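Local coordinates for uncharacterized protein conserved in bacteria with a cystatin-like fold (Silicibacter pomeroyi, PDB 3FLJ) that is of unknown function but has a SnoaL-like, cystatin-like fold whose curved sheet and helices probably enclose a small-molecule pocket, at residues V30-D35 with S76-R81; V47-P52 with D62-V67; R81-E86 with W90-Q95; F94-K97 with D102-G105; L108-E113 with I117-V122. One frame throughout, in Å; residues are numbered along the deposited sequence. Where two conformers were deposited one is given.

Contact 1. Residues V30-D35 with S76-R81; sequences VVAKGD and SEFRYR
Residues 30-35 approach residues 76-81, with the CA atoms of Ala32 and Phe78 6.2 Å apart. The chain turns a corner at Glu77, which sets the course of the strand that follows. Two pairs of side chains make the contact. The methyl of Ala32 meets the Phe78 ring obliquely, Ala32 CB lying 3.7 Å from Phe78 CD1. Phe78 CG stands anti to the backbone N (chi1 -173°), which swings the ring across toward Ala32. This is helix-on-sheet packing of the cystatin-like fold, at the surface of the domain. Further along, Tyr80 crosses Val31 at about a right angle. Tyr80 OH comes 3.4 Å from Val31 CG1, while its hydrogen bond goes to Asp107. The two aromatic residues also touch, Phe78 CE1 lying over the Tyr80 ring, 3.6 Å above its plane. Phe78 stacks in turn with Phe94 of strand 89-98. Replacing Phe78 by an alanine would probably open a gap under Ala32 and leave the rings of Tyr80 and Phe94 without this neighbour. The Val31 side chain also lies close to unidentified bound material, probably from the crystallisation liquor.

Contact 2. Residues V47-P52 with D62-V67; sequences VRFMPP and DPVAAV
Helix 61-74 packs against strand 47-50 in the hydrophobic core of the SnoaL-like domain. Their short segments run at 35° to each other, and the axes come within 8.6 Å. Val64 is the central residue on the helix. Val47 and Val64 reach toward each other tip to tip, Val47 CG1 lying 3.8 Å from Val64 CB. Val47 CG1 sits between its backbone N and carbonyl carbon (chi1 59°), and this places the methyl against the helix. Both methyls of Val64 also bear on Phe49 at its CB, the nearer being Val64 CG1 at 3.6 Å. One turn on, Val67 CG1 comes obliquely to the far part of the Phe49 ring, 3.7 Å from Phe49 CE2. An alanine in place of Val64 would probably open a gap between Val47 CG1 and Phe49 CB. Trp58 of strand 58-59 packs on Phe49, Val64 and Val67. Phe49 also meets Phe120 edge-to-face, and Phe147 of helix 147-150 touches Val67. All four touching residues are buried and apolar. A helix laid on the inner face of a curved sheet in this way is typical of the cystatin-like alpha+beta fold.

Contact 3. Residues R81-E86 with W90-Q95; sequences RRIMGE and WALEFQ
Strands 81-86 and 90-95 are antiparallel (176°), and their register is broken by a classic beta bulge in which Arg81 and Arg82 both face Glu93. Arg81 N bonds Glu93 O at 2.7 Å, whereas the bond from Arg82 N to the same oxygen is weak. With the bulge, both arginines reach one carboxylate, each taking a different oxygen. Arg82 grips Glu93 OE1 side-on through NE and NH2, both at 2.9 Å, near the guanidinium plane. The NH2 bond uses the syn lone pair of OE1. Arg81 NE reaches the anti lone pair of Glu93 OE2 at 3.0 Å, adding a weak bond from NH2. Arg81 NH1 donates to Gln95 OE1 at 2.9 Å, from above the amide carbonyl plane. The selenium of Met84, a selenomethionine, lies over the Arg82 guanidinium, so this charged group is packed on one face and gripped at its edge. Farther along, Met84 and Ala91 form a regular hydrogen-bonded pair. On the other face of the sheet Ile83 CD1 touches Leu92 CG at 3.8 Å. The Trp90 ring lies across the opposite strand: Gly85 CA makes a CH-pi contact 4.1 Å from the centroid of its six-membered ring, and Glu86 CA also lies over this face. Trp90 NE1 bonds Gly87 O in the turn of this hairpin. Helix 22-31 covers the Ile83, Trp90 and Leu92 face, while the charged cluster faces the second subunit, where Arg82 bridges to Asp89 and Arg81 to Glu121 of that subunit.

Contact 4. Residues F94-K97 with D102-G105; sequences FQCK and DAVG
Phe94 CG lies between its backbone N and carbonyl carbon (chi1 63°), and this lays the ring flat over Gly105 on the adjacent strand. Gly105 CA sits 3.8 Å from the Phe94 ring centroid in a CH-pi contact, and Gly105 C also lies over that face. The ring is so close that a side chain at Gly105 would have little room. Lys97 CG is instead anti to the carbonyl carbon (chi1 -53°), and the chain runs alongside Asp102, pointing the same way. The strands form an antiparallel hairpin. Phe94 pairs with Gly105 and Cys96 with Ala103 through two backbone bonds each, such as Phe94 N to Gly105 O at 2.8 Å. On the Phe94 side Cys96 SG touches Ala103 CB. On the other side Gln95 CG passes obliquely by Val104 CG2 at 4.0 Å. Lys97 NZ stays 4.2 Å from Asp102 OD1, beyond a salt bridge. Water joins the two instead, accepting from Lys97 NZ and donating to Asp102 OD2 at 2.7 Å. A second water accepts from Gln95 NE2 and donates to Cys96 O and Asp102 OD1. Tyr55 of the second subunit packs on Gln95 and Asp102. Both carboxylate oxygens thus accept from water, and the nearby lysine would probably favour the charged form of Asp102.

Contact 5. Residues L108-E113 with I117-V122; sequences LITLNE and IQDFEV
Thr110 O accepts two backbone bonds at once, because Gln118 and Asp119 both face Thr110 in a classic beta bulge. Gln118 N donates to Thr110 O at 2.9 Å. Asp119 N reaches the same Thr110 O at 3.2 Å. The bulge shifts the register by one residue in the hairpin of strands 101-111 and 117-125, part of the curved sheet of the cystatin-like fold. Before it the pairing is regular, with Leu108 and Glu121 joined by two bonds. The side chains of Thr110 and Asp119 lie side by side. Asp119 is bridged to Arg48 of the adjoining strand, and Glu121 to Arg81 and Arg125 of the second subunit. Ile109 CD1 lies 4.1 Å from Ile117 CG2, and Met27 of helix 22-31 touches both residues. Leu111 CD2 closes on Ile117 CG1 at 4.0 Å. Beyond the bulge Asn112 ND2 donates to Gln118 OE1 at 3.3 Å, from above the carbonyl plane. Asn112 OD1 accepts from Leu116 N across the turn, and Gln118 NE2 donates to Asp46. Phe120 CG is anti to its backbone N (chi1 -166°), and the ring runs alongside Ile109. Ile109 CD1 rests over one face of the Phe120 ring, 3.5 Å from the centroid.

In the fold
All five contacts reach one curved sheet. Contacts 3 and 4 share Phe94 and Gln95, and contact 5 continues the sheet through the probable bond from Ile109 N to Trp90 O (2.9 Å). Contact 2 joins contact 5 through Met50 N and Phe120 O (2.9 Å). Contact 1 shares Arg81 with contact 3, and its Arg79 O lies 3.0 Å from Gln95 N, a probable hydrogen bond. Contacts 1 and 5 lie on opposite sides of the chain's centre, their own centres about 17 Å apart. The side chains of Val31, Phe94, Phe120 and Phe49 lie about 3 to 5 Å from unidentified bound material, consistent with a pocket there. All five contacts have at least one residue within reach of the second subunit.

Contact 1. Residues V30-D35 with S76-R81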
# COMPACT_ATOMS: atom_id res chain seq x y z
N VAL A 30 2.79 -16.08 10.93
CA VAL A 30 4.01 -15.66 11.66
C VAL A 30 4.23 -14.14 11.79
O VAL A 30 4.63 -13.68 12.87
CB VAL A 30 5.26 -16.34 11.01
CG1 VAL A 30 6.57 -15.81 11.55
CG2 VAL A 30 5.20 -17.84 11.19
N VAL A 31 4.05 -13.40 10.70
CA VAL A 31 4.24 -11.91 10.66
C VAL A 31 3.29 -11.16 11.62
O VAL A 31 3.72 -10.19 12.28
CB VAL A 31 4.16 -11.34 9.20
CG1 VAL A 31 4.14 -9.81 9.15
CG2 VAL A 31 5.33 -11.85 8.37
N ALA A 32 2.03 -11.63 11.69
CA ALA A 32 1.00 -11.12 12.62
C ALA A 32 1.51 -11.13 14.08
O ALA A 32 1.59 -10.06 14.71
CB ALA A 32 -0.30 -11.96 12.51
N LYS A 33 1.92 -12.32 14.54
CA LYS A 33 2.47 -12.54 15.90
C LYS A 33 3.76 -11.77 16.23
O LYS A 33 4.05 -11.57 17.42
CB LYS A 33 2.77 -14.03 16.16
CG LYS A 33 1.57 -14.97 16.09
CD LYS A 33 2.04 -16.41 16.27
CE LYS A 33 0.92 -17.41 16.02
NZ LYS A 33 1.43 -18.82 16.08
N GLY A 34 4.53 -11.37 15.20
CA GLY A 34 5.82 -10.69 15.38
C GLY A 34 6.88 -11.55 16.08
O GLY A 34 7.70 -11.00 16.83
N ASP A 35 6.84 -12.88 15.86
CA ASP A 35 7.80 -13.82 16.46
C ASP A 35 9.02 -13.79 15.53
O ASP A 35 8.97 -14.32 14.42
CB ASP A 35 7.23 -15.25 16.60
CG ASP A 35 8.15 -16.21 17.41
OD1 ASP A 35 9.28 -15.86 17.83
OD2 ASP A 35 7.70 -17.35 17.63
N SER A 76 -1.50 -3.62 16.89
CA SER A 76 -2.52 -4.35 17.65
C SER A 76 -3.71 -4.59 16.72
O SER A 76 -3.85 -3.91 15.70
CB SER A 76 -2.96 -3.56 18.89
OG SER A 76 -3.37 -2.26 18.55
N GLU A 77 -4.53 -5.58 17.07
CA GLU A 77 -5.71 -5.98 16.30
C GLU A 77 -5.34 -6.27 14.82
O GLU A 77 -6.05 -5.89 13.91
CB GLU A 77 -6.81 -4.90 16.40
CG GLU A 77 -7.22 -4.52 17.84
CD GLU A 77 -8.43 -3.57 17.94
OE1 GLU A 77 -9.10 -3.28 16.91
OE2 GLU A 77 -8.72 -3.11 19.07
N PHE A 78 -4.19 -6.91 14.62
CA PHE A 78 -3.66 -7.14 13.28
C PHE A 78 -4.36 -8.32 12.62
O PHE A 78 -4.54 -9.37 13.24
CB PHE A 78 -2.14 -7.39 13.32
CG PHE A 78 -1.50 -7.47 11.95
CD1 PHE A 78 -1.52 -8.67 11.21
CD2 PHE A 78 -0.89 -6.35 11.39
CE1 PHE A 78 -0.96 -8.74 9.93
CE2 PHE A 78 -0.30 -6.41 10.11
CZ PHE A 78 -0.34 -7.61 9.38
N ARG A 79 -4.72 -8.14 11.35
CA ARG A 79 -5.20 -9.24 10.52
C ARG A 79 -5.07 -8.90 9.05
O ARG A 79 -5.25 -7.73 8.66
CB ARG A 79 -6.65 -9.69 10.83
CG ARG A 79 -7.82 -8.80 10.40
CD ARG A 79 -7.85 -7.50 11.15
NE ARG A 79 -9.02 -6.70 10.79
CZ ARG A 79 -9.45 -5.62 11.45
NH1 ARG A 79 -8.81 -5.13 12.51
NH2 ARG A 79 -10.55 -4.99 11.01
N TYR A 80 -4.77 -9.91 8.24
CA TYR A 80 -4.77 -9.76 6.79
C TYR A 80 -6.23 -9.79 6.34
O TYR A 80 -7.07 -10.41 6.99
CB TYR A 80 -3.94 -10.85 6.10
CG TYR A 80 -2.46 -10.62 6.31
CD1 TYR A 80 -1.79 -9.62 5.59
CD2 TYR A 80 -1.71 -11.41 7.20
CE1 TYR A 80 -0.41 -9.39 5.76
CE2 TYR A 80 -0.31 -11.19 7.36
CZ TYR A 80 0.33 -10.18 6.64
OH TYR A 80 1.66 -9.95 6.79
N ARG A 81 -6.52 -9.04 5.27
CA ARG A 81 -7.85 -8.95 4.65
C ARG A 81 -7.86 -9.69 3.33
O ARG A 81 -8.72 -10.55 3.12
CB ARG A 81 -8.27 -7.50 4.46
CG ARG A 81 -8.31 -6.75 5.79
CD ARG A 81 -9.14 -5.50 5.76
NE ARG A 81 -8.72 -4.53 4.74
CZ ARG A 81 -9.16 -3.26 4.67
NH1 ARG A 81 -10.00 -2.75 5.57
NH2 ARG A 81 -8.74 -2.48 3.69

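Contact 2. Residues V47-P52 with D62-V67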
# COMPACT_ATOMS: atom_id res chain seq x y z
N VAL A 47 17.83 -10.30 2.17
CA VAL A 47 16.48 -9.69 2.07
C VAL A 47 16.54 -8.16 2.26
O VAL A 47 17.32 -7.68 3.07
CB VAL A 47 15.46 -10.30 3.11
CG1 VAL A 47 15.95 -10.11 4.56
CG2 VAL A 47 14.04 -9.72 2.91
N ARG A 48 15.75 -7.44 1.47
CA ARG A 48 15.62 -5.99 1.51
C ARG A 48 14.24 -5.67 2.08
O ARG A 48 13.24 -6.12 1.53
CB ARG A 48 15.77 -5.41 0.11
CG ARG A 48 17.17 -5.60 -0.44
CD ARG A 48 17.33 -5.11 -1.87
NE ARG A 48 16.66 -5.94 -2.89
CZ ARG A 48 17.07 -7.15 -3.33
NH1 ARG A 48 18.16 -7.77 -2.87
NH2 ARG A 48 16.37 -7.77 -4.29
N PHE A 49 14.21 -4.95 3.21
CA PHE A 49 12.96 -4.50 3.85
C PHE A 49 12.87 -2.97 3.71
O PHE A 49 13.79 -2.28 4.13
CB PHE A 49 12.87 -4.92 5.31
CG PHE A 49 11.66 -4.37 6.02
CD1 PHE A 49 10.38 -4.87 5.72
CD2 PHE A 49 11.79 -3.33 6.95
CE1 PHE A 49 9.23 -4.35 6.35
CE2 PHE A 49 10.65 -2.79 7.59
CZ PHE A 49 9.36 -3.30 7.30
N MSE A 50 11.76 -2.50 3.13
CA MSE A 50 11.50 -1.08 2.90
C MSE A 50 10.25 -0.68 3.71
O MSE A 50 9.13 -1.03 3.33
CB MSE A 50 11.32 -0.86 1.40
CG MSE A 50 12.63 -0.92 0.63
SE MSE A 50 12.35 -1.48 -1.19
CE MSE A 50 12.04 -3.42 -0.85
N PRO A 51 10.44 0.08 4.83
CA PRO A 51 9.29 0.40 5.68
C PRO A 51 8.37 1.50 5.13
O PRO A 51 8.77 2.22 4.24
CB PRO A 51 9.98 0.87 6.97
CG PRO A 51 11.17 1.58 6.48
CD PRO A 51 11.67 0.72 5.36
N PRO A 52 7.16 1.66 5.71
CA PRO A 52 6.27 2.73 5.22
C PRO A 52 6.66 4.14 5.73
O PRO A 52 6.18 5.14 5.19
CB PRO A 52 4.92 2.33 5.78
CG PRO A 52 5.24 1.67 7.06
CD PRO A 52 6.57 0.98 6.88
N ASP A 62 19.04 -11.14 9.57
CA ASP A 62 19.12 -10.82 11.02
C ASP A 62 18.52 -9.45 11.37
O ASP A 62 17.60 -9.39 12.19
CB ASP A 62 20.55 -10.99 11.57
CG ASP A 62 21.00 -12.44 11.65
OD1 ASP A 62 20.29 -13.36 11.21
OD2 ASP A 62 22.12 -12.66 12.17
N PRO A 63 19.02 -8.35 10.77
CA PRO A 63 18.39 -7.05 11.05
C PRO A 63 16.90 -6.92 10.61
O PRO A 63 16.12 -6.31 11.35
CB PRO A 63 19.29 -6.04 10.32
CG PRO A 63 20.11 -6.80 9.39
CD PRO A 63 20.23 -8.18 9.93
N VAL A 64 16.53 -7.50 9.47
CA VAL A 64 15.14 -7.42 8.97
C VAL A 64 14.16 -8.15 9.90
O VAL A 64 13.09 -7.61 10.18
CB VAL A 64 15.02 -7.86 7.49
CG1 VAL A 64 13.55 -8.03 7.05
CG2 VAL A 64 15.76 -6.86 6.60
N ALA A 65 14.53 -9.35 10.35
CA ALA A 65 13.69 -10.13 11.29
C ALA A 65 13.46 -9.34 12.61
O ALA A 65 12.34 -9.34 13.13
CB ALA A 65 14.31 -11.51 11.57
N ALA A 66 14.51 -8.68 13.11
CA ALA A 66 14.44 -7.81 14.30
C ALA A 66 13.52 -6.62 14.09
O ALA A 66 12.71 -6.32 14.97
CB ALA A 66 15.84 -7.34 14.71
N VAL A 67 13.62 -5.96 12.94
CA VAL A 67 12.75 -4.83 12.60
C VAL A 67 11.30 -5.29 12.51
O VAL A 67 10.43 -4.67 13.12
CB VAL A 67 13.21 -4.08 11.29
CG1 VAL A 67 12.21 -2.98 10.90
CG2 VAL A 67 14.59 -3.48 11.49

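Contact 3. Residues R81-E86 with W90-Q95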
# COMPACT_ATOMS: atom_id res chain seq x y z
N ARG A 81 -6.52 -9.04 5.27
CA ARG A 81 -7.85 -8.95 4.65
C ARG A 81 -7.86 -9.69 3.33
O ARG A 81 -8.72 -10.55 3.12
CB ARG A 81 -8.27 -7.50 4.46
CG ARG A 81 -8.31 -6.75 5.79
CD ARG A 81 -9.14 -5.50 5.76
NE ARG A 81 -8.72 -4.53 4.74
CZ ARG A 81 -9.16 -3.26 4.67
NH1 ARG A 81 -10.00 -2.75 5.57
NH2 ARG A 81 -8.74 -2.48 3.69
N ARG A 82 -6.91 -9.35 2.45
CA ARG A 82 -6.79 -9.98 1.13
C ARG A 82 -5.35 -10.39 0.81
O ARG A 82 -4.43 -9.64 1.11
CB ARG A 82 -7.34 -9.06 0.04
CG ARG A 82 -8.85 -8.90 0.12
CD ARG A 82 -9.37 -8.15 -1.10
NE ARG A 82 -8.91 -6.75 -1.16
CZ ARG A 82 -9.12 -5.91 -2.18
NH1 ARG A 82 -9.80 -6.27 -3.25
NH2 ARG A 82 -8.66 -4.65 -2.13
N ILE A 83 -5.20 -11.59 0.23
CA ILE A 83 -3.91 -12.15 -0.20
C ILE A 83 -4.03 -12.20 -1.72
O ILE A 83 -4.78 -13.02 -2.23
CB ILE A 83 -3.65 -13.58 0.39
CG1 ILE A 83 -3.87 -13.65 1.91
CG2 ILE A 83 -2.24 -14.08 0.02
CD1 ILE A 83 -3.05 -12.68 2.72
N MSE A 84 -3.32 -11.33 -2.43
CA MSE A 84 -3.42 -11.21 -3.90
C MSE A 84 -2.08 -11.44 -4.56
O MSE A 84 -1.06 -10.94 -4.08
CB MSE A 84 -3.97 -9.83 -4.25
CG MSE A 84 -5.42 -9.65 -3.82
SE MSE A 84 -6.03 -7.83 -3.86
CE MSE A 84 -5.03 -7.17 -2.43
N GLY A 85 -2.07 -12.18 -5.67
CA GLY A 85 -0.85 -12.45 -6.42
C GLY A 85 -0.77 -13.86 -6.95
O GLY A 85 -1.76 -14.60 -6.96
N GLU A 86 0.43 -14.21 -7.42
CA GLU A 86 0.72 -15.52 -8.02
C GLU A 86 2.22 -15.66 -8.18
O GLU A 86 2.92 -14.65 -8.40
CB GLU A 86 0.04 -15.63 -9.40
CG GLU A 86 0.11 -17.01 -10.05
CD GLU A 86 -0.79 -17.18 -11.30
OE1 GLU A 86 -1.60 -16.27 -11.64
OE2 GLU A 86 -0.68 -18.27 -11.94
N TRP A 90 3.48 -10.98 -4.81
CA TRP A 90 2.32 -10.95 -3.89
C TRP A 90 2.09 -9.60 -3.21
O TRP A 90 3.03 -8.85 -3.00
CB TRP A 90 2.48 -12.03 -2.81
CG TRP A 90 2.53 -13.41 -3.36
CD1 TRP A 90 3.62 -14.07 -3.80
CD2 TRP A 90 1.41 -14.28 -3.58
NE1 TRP A 90 3.27 -15.31 -4.27
CE2 TRP A 90 1.92 -15.47 -4.16
CE3 TRP A 90 0.04 -14.17 -3.33
CZ2 TRP A 90 1.10 -16.56 -4.49
CZ3 TRP A 90 -0.79 -15.25 -3.67
CH2 TRP A 90 -0.25 -16.43 -4.23
N ALA A 91 0.82 -9.33 -2.90
CA ALA A 91 0.38 -8.12 -2.17
C ALA A 91 -0.57 -8.62 -1.07
O ALA A 91 -1.64 -9.15 -1.39
CB ALA A 91 -0.33 -7.16 -3.11
N LEU A 92 -0.14 -8.53 0.19
CA LEU A 92 -0.93 -8.96 1.34
C LEU A 92 -1.48 -7.72 2.05
O LEU A 92 -0.75 -6.99 2.73
CB LEU A 92 -0.13 -9.82 2.32
CG LEU A 92 0.39 -11.19 1.86
CD1 LEU A 92 1.56 -11.05 0.92
CD2 LEU A 92 0.77 -12.08 3.08
N GLU A 93 -2.77 -7.48 1.86
CA GLU A 93 -3.48 -6.35 2.44
C GLU A 93 -3.85 -6.67 3.89
O GLU A 93 -4.42 -7.73 4.14
CB GLU A 93 -4.74 -6.06 1.63
CG GLU A 93 -5.67 -4.97 2.12
CD GLU A 93 -6.95 -4.97 1.32
OE1 GLU A 93 -6.87 -5.17 0.10
OE2 GLU A 93 -8.02 -4.80 1.88
N PHE A 94 -3.58 -5.73 4.80
CA PHE A 94 -3.91 -5.88 6.22
C PHE A 94 -4.55 -4.64 6.83
O PHE A 94 -4.49 -3.55 6.24
CB PHE A 94 -2.65 -6.25 7.03
CG PHE A 94 -1.55 -5.20 7.02
CD1 PHE A 94 -1.55 -4.16 7.97
CD2 PHE A 94 -0.51 -5.26 6.09
CE1 PHE A 94 -0.52 -3.19 7.98
CE2 PHE A 94 0.53 -4.30 6.09
CZ PHE A 94 0.53 -3.26 7.04
N GLN A 95 -5.19 -4.84 7.98
CA GLN A 95 -5.74 -3.79 8.82
C GLN A 95 -5.23 -4.02 10.25
O GLN A 95 -5.04 -5.17 10.68
CB GLN A 95 -7.26 -3.78 8.78
CG GLN A 95 -7.89 -2.54 9.45
CD GLN A 95 -9.39 -2.43 9.30
OE1 GLN A 95 -10.01 -3.13 8.49
NE2 GLN A 95 -10.00 -1.54 10.08

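Contact 4. Residues F94-K97 with D102-G105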
# COMPACT_ATOMS: atom_id res chain seq x y z
N PHE A 94 -3.58 -5.73 4.80
CA PHE A 94 -3.91 -5.88 6.22
C PHE A 94 -4.55 -4.64 6.83
O PHE A 94 -4.49 -3.55 6.24
CB PHE A 94 -2.65 -6.25 7.03
CG PHE A 94 -1.55 -5.20 7.02
CD1 PHE A 94 -1.55 -4.16 7.97
CD2 PHE A 94 -0.51 -5.26 6.09
CE1 PHE A 94 -0.52 -3.19 7.98
CE2 PHE A 94 0.53 -4.30 6.09
CZ PHE A 94 0.53 -3.26 7.04
N GLN A 95 -5.19 -4.84 7.98
CA GLN A 95 -5.74 -3.79 8.82
C GLN A 95 -5.23 -4.02 10.25
O GLN A 95 -5.04 -5.17 10.68
CB GLN A 95 -7.26 -3.78 8.78
CG GLN A 95 -7.89 -2.54 9.45
CD GLN A 95 -9.39 -2.43 9.30
OE1 GLN A 95 -10.01 -3.13 8.49
NE2 GLN A 95 -10.00 -1.54 10.08
N CYS A 96 -4.98 -2.93 10.97
CA CYS A 96 -4.50 -2.98 12.36
C CYS A 96 -4.69 -1.61 13.01
O CYS A 96 -5.36 -0.73 12.43
CB CYS A 96 -3.01 -3.41 12.39
SG CYS A 96 -1.93 -2.29 11.55
N LYS A 97 -4.21 -1.49 14.25
CA LYS A 97 -4.16 -0.21 14.95
C LYS A 97 -2.75 0.05 15.48
O LYS A 97 -1.97 -0.90 15.70
CB LYS A 97 -5.18 -0.15 16.10
CG LYS A 97 -6.60 -0.49 15.70
CD LYS A 97 -7.64 -0.23 16.78
CE LYS A 97 -7.93 1.25 16.97
NZ LYS A 97 -9.12 1.53 17.83
N ASP A 102 -6.38 3.84 13.71
CA ASP A 102 -6.59 2.79 12.72
C ASP A 102 -5.59 2.90 11.58
O ASP A 102 -5.17 4.01 11.22
CB ASP A 102 -8.00 2.86 12.12
CG ASP A 102 -9.07 2.58 13.14
OD1 ASP A 102 -9.11 1.44 13.64
OD2 ASP A 102 -9.88 3.50 13.42
N ALA A 103 -5.22 1.75 11.00
CA ALA A 103 -4.33 1.68 9.84
C ALA A 103 -4.74 0.56 8.88
O ALA A 103 -5.27 -0.46 9.33
CB ALA A 103 -2.87 1.48 10.27
N VAL A 104 -4.51 0.80 7.59
CA VAL A 104 -4.62 -0.20 6.52
C VAL A 104 -3.28 -0.16 5.77
O VAL A 104 -2.72 0.92 5.54
CB VAL A 104 -5.81 0.07 5.57
CG1 VAL A 104 -5.81 -0.88 4.38
CG2 VAL A 104 -7.13 -0.06 6.35
N GLY A 105 -2.77 -1.33 5.39
CA GLY A 105 -1.53 -1.42 4.64
C GLY A 105 -1.45 -2.61 3.72
O GLY A 105 -2.39 -3.41 3.66
O HOH W 1 -8.14 -0.79 12.43
O HOH W 2 -10.71 3.58 16.03

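Contact 5. Residues L108-E113 with I117-V122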
# COMPACT_ATOMS: atom_id res chain seq x y z
N LEU A 108 4.18 -5.76 0.22
CA LEU A 108 4.53 -6.07 -1.18
C LEU A 108 5.71 -7.04 -1.12
O LEU A 108 6.81 -6.64 -0.72
CB LEU A 108 4.88 -4.82 -1.97
CG LEU A 108 3.73 -3.83 -2.20
CD1 LEU A 108 4.26 -2.47 -2.66
CD2 LEU A 108 2.71 -4.42 -3.19
N ILE A 109 5.47 -8.28 -1.53
CA ILE A 109 6.46 -9.36 -1.43
C ILE A 109 6.90 -9.85 -2.80
O ILE A 109 6.06 -10.08 -3.66
CB ILE A 109 5.89 -10.57 -0.63
CG1 ILE A 109 5.48 -10.15 0.79
CG2 ILE A 109 6.89 -11.75 -0.57
CD1 ILE A 109 6.59 -9.60 1.70
N THR A 110 8.23 -9.97 -2.96
CA THR A 110 8.86 -10.57 -4.13
C THR A 110 9.66 -11.76 -3.60
O THR A 110 10.54 -11.58 -2.74
CB THR A 110 9.79 -9.61 -4.88
OG1 THR A 110 9.10 -8.37 -5.09
CG2 THR A 110 10.19 -10.22 -6.24
N LEU A 111 9.34 -12.97 -4.08
CA LEU A 111 10.05 -14.19 -3.70
C LEU A 111 11.17 -14.46 -4.70
O LEU A 111 11.08 -14.06 -5.86
CB LEU A 111 9.10 -15.40 -3.64
CG LEU A 111 7.88 -15.28 -2.71
CD1 LEU A 111 6.95 -16.50 -2.86
CD2 LEU A 111 8.28 -15.08 -1.24
N ASN A 112 12.23 -15.12 -4.22
CA ASN A 112 13.37 -15.54 -5.08
C ASN A 112 13.10 -16.97 -5.60
O ASN A 112 12.07 -17.56 -5.23
CB ASN A 112 14.73 -15.38 -4.36
CG ASN A 112 14.89 -16.24 -3.10
OD1 ASN A 112 14.20 -17.24 -2.90
ND2 ASN A 112 15.82 -15.84 -2.26
N GLU A 113 14.02 -17.52 -6.41
CA GLU A 113 13.94 -18.90 -6.97
C GLU A 113 13.75 -19.97 -5.88
O GLU A 113 13.05 -20.95 -6.08
CB GLU A 113 15.22 -19.22 -7.80
CG GLU A 113 15.23 -20.59 -8.52
CD GLU A 113 16.51 -20.87 -9.31
OE1 GLU A 113 17.13 -19.93 -9.85
OE2 GLU A 113 16.89 -22.05 -9.40
N ILE A 117 11.64 -14.80 0.96
CA ILE A 117 11.30 -13.40 0.76
C ILE A 117 12.58 -12.62 0.43
O ILE A 117 13.48 -12.53 1.27
CB ILE A 117 10.59 -12.78 2.01
CG1 ILE A 117 9.27 -13.54 2.30
CG2 ILE A 117 10.31 -11.29 1.80
CD1 ILE A 117 8.56 -13.12 3.57
N GLN A 118 12.64 -12.09 -0.80
CA GLN A 118 13.79 -11.32 -1.30
C GLN A 118 13.58 -9.81 -1.08
O GLN A 118 14.51 -9.13 -0.68
CB GLN A 118 14.03 -11.61 -2.79
CG GLN A 118 15.36 -11.07 -3.36
CD GLN A 118 16.60 -11.69 -2.71
OE1 GLN A 118 16.95 -12.84 -2.97
NE2 GLN A 118 17.27 -10.91 -1.85
N ASP A 119 12.39 -9.31 -1.42
CA ASP A 119 11.99 -7.90 -1.21
C ASP A 119 10.68 -7.87 -0.45
O ASP A 119 9.76 -8.60 -0.80
CB ASP A 119 11.81 -7.17 -2.53
CG ASP A 119 13.09 -7.08 -3.32
OD1 ASP A 119 13.98 -6.33 -2.89
OD2 ASP A 119 13.17 -7.73 -4.38
N PHE A 120 10.62 -7.01 0.57
CA PHE A 120 9.47 -6.85 1.47
C PHE A 120 9.32 -5.32 1.62
O PHE A 120 10.11 -4.69 2.34
CB PHE A 120 9.82 -7.55 2.80
CG PHE A 120 8.65 -7.79 3.75
CD1 PHE A 120 7.60 -6.87 3.93
CD2 PHE A 120 8.67 -8.94 4.56
CE1 PHE A 120 6.56 -7.13 4.84
CE2 PHE A 120 7.63 -9.20 5.48
CZ PHE A 120 6.58 -8.28 5.62
N GLU A 121 8.34 -4.75 0.92
CA GLU A 121 8.09 -3.30 0.90
C GLU A 121 6.70 -3.03 1.48
O GLU A 121 5.73 -3.63 1.02
CB GLU A 121 8.22 -2.81 -0.53
CG GLU A 121 8.08 -1.30 -0.70
CD GLU A 121 8.56 -0.83 -2.06
OE1 GLU A 121 8.54 -1.62 -3.02
OE2 GLU A 121 8.99 0.32 -2.16
N VAL A 122 6.61 -2.13 2.47
CA VAL A 122 5.35 -1.85 3.17
C VAL A 122 4.83 -0.46 2.83
O VAL A 122 5.55 0.53 2.96
CB VAL A 122 5.50 -2.01 4.69
CG1 VAL A 122 4.15 -1.72 5.43
CG2 VAL A 122 5.99 -3.41 5.04